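Local structure of macrolide export ATP-binding/permease protein MacB (Actinobacillus actinomycetemcomitans, 3FTJ) at residues L43-T56 against T168-D182. The protein probably serves as the inner-membrane ABC transporter of the tripartite MacAB-TdeA macrolide efflux system, this chain being its periplasmic region. Numbering follows the deposited sequence.
Sequences LSKQSYIQSVTPNT and TGGSRIGSITVKISD
At the edge of the Tyr-48 ring, near its plane, sits CD1 of Ile-180, 4.3 Å from CD2, while CB of Gln-46 lies over one face, offset toward the rim. Two polar flat groups also meet: the amide of Gln-50 and the carboxylate of Asp-182, their planes 62° apart. Gln-50 NE2 reaches OD2 of Asp-182 (3.2 Å) from above the carboxylate plane, and NZ of Lys-179 bonds the same oxygen from the opposite face as a salt bridge (2.9 Å). Gln-50 runs out fully extended beside the lysine chain, its chi1 of 177° setting CG opposite the backbone N, and the two point the same way.

Both residues take part in a classic beta bulge, in which Gln-50 and Ser-51 together face Lys-179. Gln-50 N makes the short bond to Lys-179 O (2.7 Å), whereas Ser-51 N gives that oxygen only a weak one. Beyond the bulge the antiparallel pairing runs on from Val-52 opposite Val-178 to Asn-55 opposite Ser-175. On the face of Val-52 and Ile-176, CG1 of the valine presses tightly on CG2 of the isoleucine (3.5 Å), and CD1 of Leu-43 reaches the same methyl; helix 186-201 packs against Val-178. On the other, one water joins Ser-51 OG, Thr-53 OG1 and Thr-177 O. Near the far end Asn-55 O accepts from both Gly-174 N and Ser-175 N.

The pairing thus divides its chemistry between an apolar face and a polar one, the latter covered in part by helix 81-85, within the MacB-like periplasmic core domain. Beside the bulge, two donors grip one carboxylate oxygen, an arrangement that would be expected to favour the ionised form of Asp-182.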
ATOM      1  N   LEU A  43       3.257  14.669  -4.936  1.00 22.15           N
ATOM      2  CA  LEU A  43       2.095  14.702  -4.056  1.00 25.19           C
ATOM      3  C   LEU A  43       2.501  15.003  -2.616  1.00 25.11           C
ATOM      4  O   LEU A  43       1.829  15.755  -1.917  1.00 26.63           O
ATOM      5  CB  LEU A  43       1.319  13.383  -4.130  1.00 21.42           C
ATOM      6  CG  LEU A  43       0.595  13.101  -5.452  1.00 23.38           C
ATOM      7  CD1 LEU A  43       0.179  11.630  -5.556  1.00 24.75           C
ATOM      8  CD2 LEU A  43      -0.617  14.002  -5.597  1.00 24.20           C
ATOM      9  N   SER A  44       3.610  14.423  -2.176  1.00 24.23           N
ATOM     10  CA  SER A  44       4.059  14.605  -0.796  1.00 26.83           C
ATOM     11  C   SER A  44       4.339  16.068  -0.492  1.00 29.07           C
ATOM     12  O   SER A  44       4.421  16.462   0.673  1.00 29.05           O
ATOM     13  CB  SER A  44       5.320  13.792  -0.520  1.00 26.27           C
ATOM     14  OG  SER A  44       6.398  14.269  -1.305  1.00 25.41           O
ATOM     15  N   LYS A  45       4.482  16.870  -1.545  1.00 27.81           N
ATOM     16  CA  LYS A  45       4.832  18.275  -1.388  1.00 31.36           C
ATOM     17  C   LYS A  45       3.639  19.230  -1.384  1.00 32.97           C
ATOM     18  O   LYS A  45       3.788  20.402  -1.044  1.00 40.66           O
ATOM     19  CB  LYS A  45       5.861  18.687  -2.442  1.00 31.16           C
ATOM     20  CG  LYS A  45       7.238  18.119  -2.155  1.00 30.19           C
ATOM     21  CD  LYS A  45       8.186  18.264  -3.320  1.00 35.83           C
ATOM     22  CE  LYS A  45       9.574  17.764  -2.922  1.00 45.75           C
ATOM     23  NZ  LYS A  45      10.517  17.667  -4.076  1.00 50.65           N
ATOM     24  N   GLN A  46       2.462  18.740  -1.761  1.00 29.51           N
ATOM     25  CA  GLN A  46       1.265  19.574  -1.733  1.00 29.00           C
ATOM     26  C   GLN A  46       0.943  19.918  -0.289  1.00 30.94           C
ATOM     27  O   GLN A  46       1.125  19.099   0.611  1.00 26.76           O
ATOM     28  CB  GLN A  46       0.076  18.872  -2.396  1.00 27.67           C
ATOM     29  CG  GLN A  46       0.339  18.458  -3.827  1.00 30.20           C
ATOM     30  CD  GLN A  46       1.165  19.484  -4.583  1.00 31.42           C
ATOM     31  OE1 GLN A  46       2.263  19.186  -5.059  1.00 31.59           O
ATOM     32  NE2 GLN A  46       0.645  20.699  -4.690  1.00 31.98           N
ATOM     33  N   SER A  47       0.457  21.132  -0.068  1.00 33.02           N
ATOM     34  CA  SER A  47       0.261  21.626   1.288  1.00 32.24           C
ATOM     35  C   SER A  47      -0.913  20.936   1.954  1.00 29.26           C
ATOM     36  O   SER A  47      -0.976  20.840   3.177  1.00 28.63           O
ATOM     37  CB  SER A  47       0.050  23.143   1.278  1.00 37.84           C
ATOM     38  OG  SER A  47      -1.014  23.500   0.407  1.00 36.99           O
ATOM     39  N   TYR A  48      -1.848  20.456   1.143  1.00 29.80           N
ATOM     40  CA  TYR A  48      -3.039  19.799   1.672  1.00 36.24           C
ATOM     41  C   TYR A  48      -2.834  18.304   1.908  1.00 31.07           C
ATOM     42  O   TYR A  48      -3.769  17.597   2.269  1.00 32.00           O
ATOM     43  CB  TYR A  48      -4.231  20.020   0.737  1.00 33.77           C
ATOM     44  CG  TYR A  48      -3.971  19.620  -0.698  1.00 29.39           C
ATOM     45  CD1 TYR A  48      -3.386  20.506  -1.590  1.00 30.79           C
ATOM     46  CD2 TYR A  48      -4.319  18.363  -1.162  1.00 26.49           C
ATOM     47  CE1 TYR A  48      -3.149  20.148  -2.905  1.00 32.99           C
ATOM     48  CE2 TYR A  48      -4.087  17.993  -2.471  1.00 27.40           C
ATOM     49  CZ  TYR A  48      -3.498  18.885  -3.338  1.00 31.49           C
ATOM     50  OH  TYR A  48      -3.268  18.516  -4.644  1.00 30.87           O
ATOM     51  N   ILE A  49      -1.609  17.826   1.708  1.00 30.81           N
ATOM     52  CA  ILE A  49      -1.323  16.400   1.841  1.00 29.76           C
ATOM     53  C   ILE A  49      -0.404  16.117   3.032  1.00 30.23           C
ATOM     54  O   ILE A  49       0.673  16.695   3.150  1.00 32.62           O
ATOM     55  CB  ILE A  49      -0.729  15.824   0.534  1.00 29.86           C
ATOM     56  CG1 ILE A  49      -1.821  15.715  -0.530  1.00 29.35           C
ATOM     57  CG2 ILE A  49      -0.112  14.449   0.780  1.00 26.87           C
ATOM     58  CD1 ILE A  49      -1.304  15.412  -1.925  1.00 27.88           C
ATOM     59  N   GLN A  50      -0.846  15.230   3.914  1.00 27.69           N
ATOM     60  CA  GLN A  50      -0.138  14.944   5.159  1.00 34.12           C
ATOM     61  C   GLN A  50       0.869  13.792   5.027  1.00 31.39           C
ATOM     62  O   GLN A  50       1.933  13.809   5.643  1.00 24.28           O
ATOM     63  CB  GLN A  50      -1.144  14.644   6.273  1.00 32.27           C
ATOM     64  CG  GLN A  50      -0.510  14.259   7.592  1.00 39.57           C
ATOM     65  CD  GLN A  50      -1.526  14.112   8.715  1.00 48.31           C
ATOM     66  OE1 GLN A  50      -1.184  13.711   9.829  1.00 51.55           O
ATOM     67  NE2 GLN A  50      -2.782  14.442   8.425  1.00 50.70           N
ATOM     68  N   SER A  51       0.526  12.787   4.231  1.00 27.65           N
ATOM     69  CA  SER A  51       1.458  11.699   3.955  1.00 28.64           C
ATOM     70  C   SER A  51       1.102  10.978   2.665  1.00 25.76           C
ATOM     71  O   SER A  51      -0.048  10.984   2.227  1.00 22.37           O
ATOM     72  CB  SER A  51       1.500  10.701   5.113  1.00 26.96           C
ATOM     73  OG  SER A  51       0.340   9.886   5.127  1.00 28.46           O
ATOM     74  N   VAL A  52       2.110  10.359   2.066  1.00 28.65           N
ATOM     75  CA  VAL A  52       1.959   9.644   0.808  1.00 25.19           C
ATOM     76  C   VAL A  52       2.615   8.266   0.910  1.00 23.55           C
ATOM     77  O   VAL A  52       3.785   8.152   1.285  1.00 23.58           O
ATOM     78  CB  VAL A  52       2.610  10.436  -0.330  1.00 24.74           C
ATOM     79  CG1 VAL A  52       2.491   9.686  -1.649  1.00 21.72           C
ATOM     80  CG2 VAL A  52       1.977  11.830  -0.424  1.00 23.17           C
ATOM     81  N   THR A  53       1.861   7.226   0.569  1.00 23.61           N
ATOM     82  CA  THR A  53       2.364   5.859   0.629  1.00 20.37           C
ATOM     83  C   THR A  53       2.268   5.156  -0.717  1.00 19.99           C
ATOM     84  O   THR A  53       1.176   4.823  -1.165  1.00 19.41           O
ATOM     85  CB  THR A  53       1.574   5.046   1.654  1.00 23.81           C
ATOM     86  OG1 THR A  53       1.670   5.691   2.929  1.00 31.51           O
ATOM     87  CG2 THR A  53       2.123   3.638   1.750  1.00 20.64           C
ATOM     88  N   PRO A  54       3.412   4.938  -1.371  1.00 17.19           N
ATOM     89  CA  PRO A  54       3.457   4.181  -2.627  1.00 20.48           C
ATOM     90  C   PRO A  54       3.167   2.710  -2.345  1.00 19.56           C
ATOM     91  O   PRO A  54       3.436   2.251  -1.241  1.00 22.22           O
ATOM     92  CB  PRO A  54       4.909   4.352  -3.093  1.00 20.34           C
ATOM     93  CG  PRO A  54       5.458   5.501  -2.275  1.00 21.18           C
ATOM     94  CD  PRO A  54       4.734   5.452  -0.977  1.00 19.56           C
ATOM     95  N   ASN A  55       2.619   1.982  -3.309  1.00 18.84           N
ATOM     96  CA  ASN A  55       2.316   0.565  -3.101  1.00 19.65           C
ATOM     97  C   ASN A  55       2.481  -0.233  -4.383  1.00 21.97           C
ATOM     98  O   ASN A  55       1.775  -0.006  -5.363  1.00 22.16           O
ATOM     99  CB  ASN A  55       0.889   0.385  -2.548  1.00 18.25           C
ATOM    100  CG  ASN A  55       0.553  -1.073  -2.209  1.00 29.66           C
ATOM    101  OD1 ASN A  55       0.905  -2.006  -2.940  1.00 23.88           O
ATOM    102  ND2 ASN A  55      -0.149  -1.265  -1.096  1.00 31.36           N
ATOM    103  N   THR A  56       3.435  -1.153  -4.377  1.00 20.71           N
ATOM    104  CA  THR A  56       3.545  -2.146  -5.430  1.00 21.60           C
ATOM    105  C   THR A  56       3.611  -3.502  -4.742  1.00 19.43           C
ATOM    106  O   THR A  56       3.875  -3.579  -3.547  1.00 17.95           O
ATOM    107  CB  THR A  56       4.806  -1.936  -6.257  1.00 18.58           C
ATOM    108  OG1 THR A  56       4.822  -2.866  -7.345  1.00 22.81           O
ATOM    109  CG2 THR A  56       6.033  -2.150  -5.395  1.00 21.63           C
ATOM    110  N   THR A 168      11.066  -5.992  -8.437  1.00 21.04           N
ATOM    111  CA  THR A 168      10.299  -5.737  -9.651  1.00 20.99           C
ATOM    112  C   THR A 168      11.074  -4.931 -10.676  1.00 19.61           C
ATOM    113  O   THR A 168      10.836  -5.060 -11.877  1.00 25.15           O
ATOM    114  CB  THR A 168       8.992  -4.974  -9.344  1.00 24.59           C
ATOM    115  OG1 THR A 168       9.294  -3.600  -9.074  1.00 21.71           O
ATOM    116  CG2 THR A 168       8.283  -5.590  -8.144  1.00 23.52           C
ATOM    117  N   GLY A 169      11.993  -4.096 -10.204  1.00 18.46           N
ATOM    118  CA  GLY A 169      12.665  -3.129 -11.057  1.00 20.97           C
ATOM    119  C   GLY A 169      11.783  -1.917 -11.330  1.00 24.23           C
ATOM    120  O   GLY A 169      10.583  -1.944 -11.065  1.00 21.12           O
ATOM    121  N   GLY A 170      12.378  -0.848 -11.847  1.00 20.96           N
ATOM    122  CA  GLY A 170      11.615   0.318 -12.253  1.00 22.85           C
ATOM    123  C   GLY A 170      11.255   1.256 -11.112  1.00 23.62           C
ATOM    124  O   GLY A 170      11.725   1.089  -9.991  1.00 20.24           O
ATOM    125  N   SER A 171      10.422   2.249 -11.407  1.00 19.12           N
ATOM    126  CA  SER A 171       9.922   3.170 -10.388  1.00 25.25           C
ATOM    127  C   SER A 171       8.401   3.296 -10.462  1.00 21.71           C
ATOM    128  O   SER A 171       7.820   4.206  -9.872  1.00 20.31           O
ATOM    129  CB  SER A 171      10.565   4.560 -10.541  1.00 25.75           C
ATOM    130  OG  SER A 171      10.040   5.244 -11.669  1.00 31.28           O
ATOM    131  N   ARG A 172       7.762   2.387 -11.192  1.00 18.78           N
ATOM    132  CA  ARG A 172       6.310   2.416 -11.347  1.00 20.14           C
ATOM    133  C   ARG A 172       5.605   1.532 -10.334  1.00 19.69           C
ATOM    134  O   ARG A 172       6.143   0.513  -9.914  1.00 15.95           O
ATOM    135  CB  ARG A 172       5.923   2.033 -12.772  1.00 19.41           C
ATOM    136  CG  ARG A 172       6.158   3.171 -13.726  1.00 24.79           C
ATOM    137  CD  ARG A 172       6.354   2.712 -15.145  1.00 27.80           C
ATOM    138  NE  ARG A 172       6.857   3.811 -15.961  1.00 29.01           N
ATOM    139  CZ  ARG A 172       6.098   4.557 -16.755  1.00 35.47           C
ATOM    140  NH1 ARG A 172       4.795   4.314 -16.850  1.00 31.53           N
ATOM    141  NH2 ARG A 172       6.642   5.543 -17.462  1.00 32.08           N
ATOM    142  N   ILE A 173       4.392   1.930  -9.948  1.00 20.38           N
ATOM    143  CA  ILE A 173       3.703   1.296  -8.831  1.00 17.65           C
ATOM    144  C   ILE A 173       2.220   1.046  -9.089  1.00 15.58           C
ATOM    145  O   ILE A 173       1.655   1.551 -10.055  1.00 18.50           O
ATOM    146  CB  ILE A 173       3.858   2.146  -7.562  1.00 17.40           C
ATOM    147  CG1 ILE A 173       3.351   3.568  -7.834  1.00 18.83           C
ATOM    148  CG2 ILE A 173       5.302   2.146  -7.093  1.00 14.23           C
ATOM    149  CD1 ILE A 173       3.622   4.532  -6.724  1.00 18.22           C
ATOM    150  N   GLY A 174       1.601   0.270  -8.208  1.00 13.11           N
ATOM    151  CA  GLY A 174       0.224  -0.151  -8.380  1.00 16.48           C
ATOM    152  C   GLY A 174      -0.781   0.858  -7.866  1.00 19.38           C
ATOM    153  O   GLY A 174      -1.869   1.005  -8.436  1.00 18.38           O
ATOM    154  N   SER A 175      -0.415   1.554  -6.790  1.00 16.54           N
ATOM    155  CA  SER A 175      -1.260   2.600  -6.223  1.00 17.58           C
ATOM    156  C   SER A 175      -0.500   3.524  -5.264  1.00 17.99           C
ATOM    157  O   SER A 175       0.636   3.251  -4.873  1.00 17.63           O
ATOM    158  CB  SER A 175      -2.466   1.984  -5.503  1.00 20.42           C
ATOM    159  OG  SER A 175      -2.068   1.247  -4.357  1.00 20.20           O
ATOM    160  N   ILE A 176      -1.154   4.616  -4.891  1.00 17.08           N
ATOM    161  CA  ILE A 176      -0.624   5.582  -3.945  1.00 18.72           C
ATOM    162  C   ILE A 176      -1.734   5.963  -2.981  1.00 20.57           C
ATOM    163  O   ILE A 176      -2.792   6.437  -3.399  1.00 20.58           O
ATOM    164  CB  ILE A 176      -0.180   6.884  -4.666  1.00 16.91           C
ATOM    165  CG1 ILE A 176       0.949   6.604  -5.659  1.00 21.07           C
ATOM    166  CG2 ILE A 176       0.237   7.943  -3.660  1.00 17.17           C
ATOM    167  CD1 ILE A 176       1.172   7.733  -6.663  1.00 18.34           C
ATOM    168  N   THR A 177      -1.513   5.762  -1.694  1.00 18.30           N
ATOM    169  CA  THR A 177      -2.487   6.231  -0.721  1.00 22.03           C
ATOM    170  C   THR A 177      -1.999   7.533  -0.094  1.00 24.62           C
ATOM    171  O   THR A 177      -0.863   7.613   0.374  1.00 23.90           O
ATOM    172  CB  THR A 177      -2.769   5.188   0.367  1.00 24.48           C
ATOM    173  OG1 THR A 177      -3.233   3.975  -0.244  1.00 25.64           O
ATOM    174  CG2 THR A 177      -3.829   5.704   1.332  1.00 25.71           C
ATOM    175  N   VAL A 178      -2.857   8.551  -0.108  1.00 21.89           N
ATOM    176  CA  VAL A 178      -2.529   9.848   0.465  1.00 23.47           C
ATOM    177  C   VAL A 178      -3.383  10.087   1.705  1.00 26.10           C
ATOM    178  O   VAL A 178      -4.552   9.700   1.748  1.00 27.24           O
ATOM    179  CB  VAL A 178      -2.747  11.018  -0.540  1.00 25.05           C
ATOM    180  CG1 VAL A 178      -2.021  10.763  -1.856  1.00 24.02           C
ATOM    181  CG2 VAL A 178      -4.216  11.242  -0.792  1.00 28.84           C
ATOM    182  N   LYS A 179      -2.787  10.704   2.718  1.00 26.79           N
ATOM    183  CA  LYS A 179      -3.533  11.131   3.891  1.00 29.39           C
ATOM    184  C   LYS A 179      -3.770  12.616   3.722  1.00 33.58           C
ATOM    185  O   LYS A 179      -2.822  13.391   3.568  1.00 29.36           O
ATOM    186  CB  LYS A 179      -2.739  10.869   5.167  1.00 33.16           C
ATOM    187  CG  LYS A 179      -3.584  10.493   6.382  1.00 37.92           C
ATOM    188  CD  LYS A 179      -4.376  11.673   6.927  1.00 41.97           C
ATOM    189  CE  LYS A 179      -4.988  11.328   8.285  1.00 47.88           C
ATOM    190  NZ  LYS A 179      -5.728  12.468   8.904  1.00 59.92           N
ATOM    191  N   ILE A 180      -5.042  12.999   3.730  1.00 35.05           N
ATOM    192  CA  ILE A 180      -5.448  14.382   3.513  1.00 35.93           C
ATOM    193  C   ILE A 180      -5.291  15.209   4.793  1.00 36.76           C
ATOM    194  O   ILE A 180      -5.534  14.711   5.895  1.00 40.05           O
ATOM    195  CB  ILE A 180      -6.912  14.430   3.013  1.00 36.32           C
ATOM    196  CG1 ILE A 180      -6.981  14.010   1.548  1.00 36.20           C
ATOM    197  CG2 ILE A 180      -7.499  15.804   3.158  1.00 38.50           C
ATOM    198  CD1 ILE A 180      -6.085  14.827   0.646  1.00 30.84           C
ATOM    199  N   SER A 181      -4.854  16.457   4.645  1.00 36.99           N
ATOM    200  CA  SER A 181      -4.779  17.380   5.775  1.00 46.42           C
ATOM    201  C   SER A 181      -6.107  17.386   6.524  1.00 45.97           C
ATOM    202  O   SER A 181      -7.178  17.401   5.915  1.00 40.92           O
ATOM    203  CB  SER A 181      -4.435  18.804   5.311  1.00 45.21           C
ATOM    204  OG  SER A 181      -3.142  18.864   4.724  1.00 44.59           O
ATOM    205  N   ASP A 182      -6.028  17.371   7.849  1.00 50.33           N
ATOM    206  CA  ASP A 182      -7.218  17.330   8.687  1.00 52.84           C
ATOM    207  C   ASP A 182      -8.162  18.504   8.406  1.00 48.74           C
ATOM    208  O   ASP A 182      -9.381  18.361   8.483  1.00 52.43           O
ATOM    209  CB  ASP A 182      -6.821  17.312  10.170  1.00 62.51           C
ATOM    210  CG  ASP A 182      -5.766  16.254  10.487  1.00 68.42           C
ATOM    211  OD1 ASP A 182      -5.089  16.386  11.533  1.00 71.49           O
ATOM    212  OD2 ASP A 182      -5.613  15.295   9.695  1.00 64.89           O
TER
HETATM  213  O   HOH W   1      -0.342   7.838   3.382  1.00 26.81           O
HETATM  214  O   HOH W   2       6.507  -2.218  -9.315  1.00 26.05           O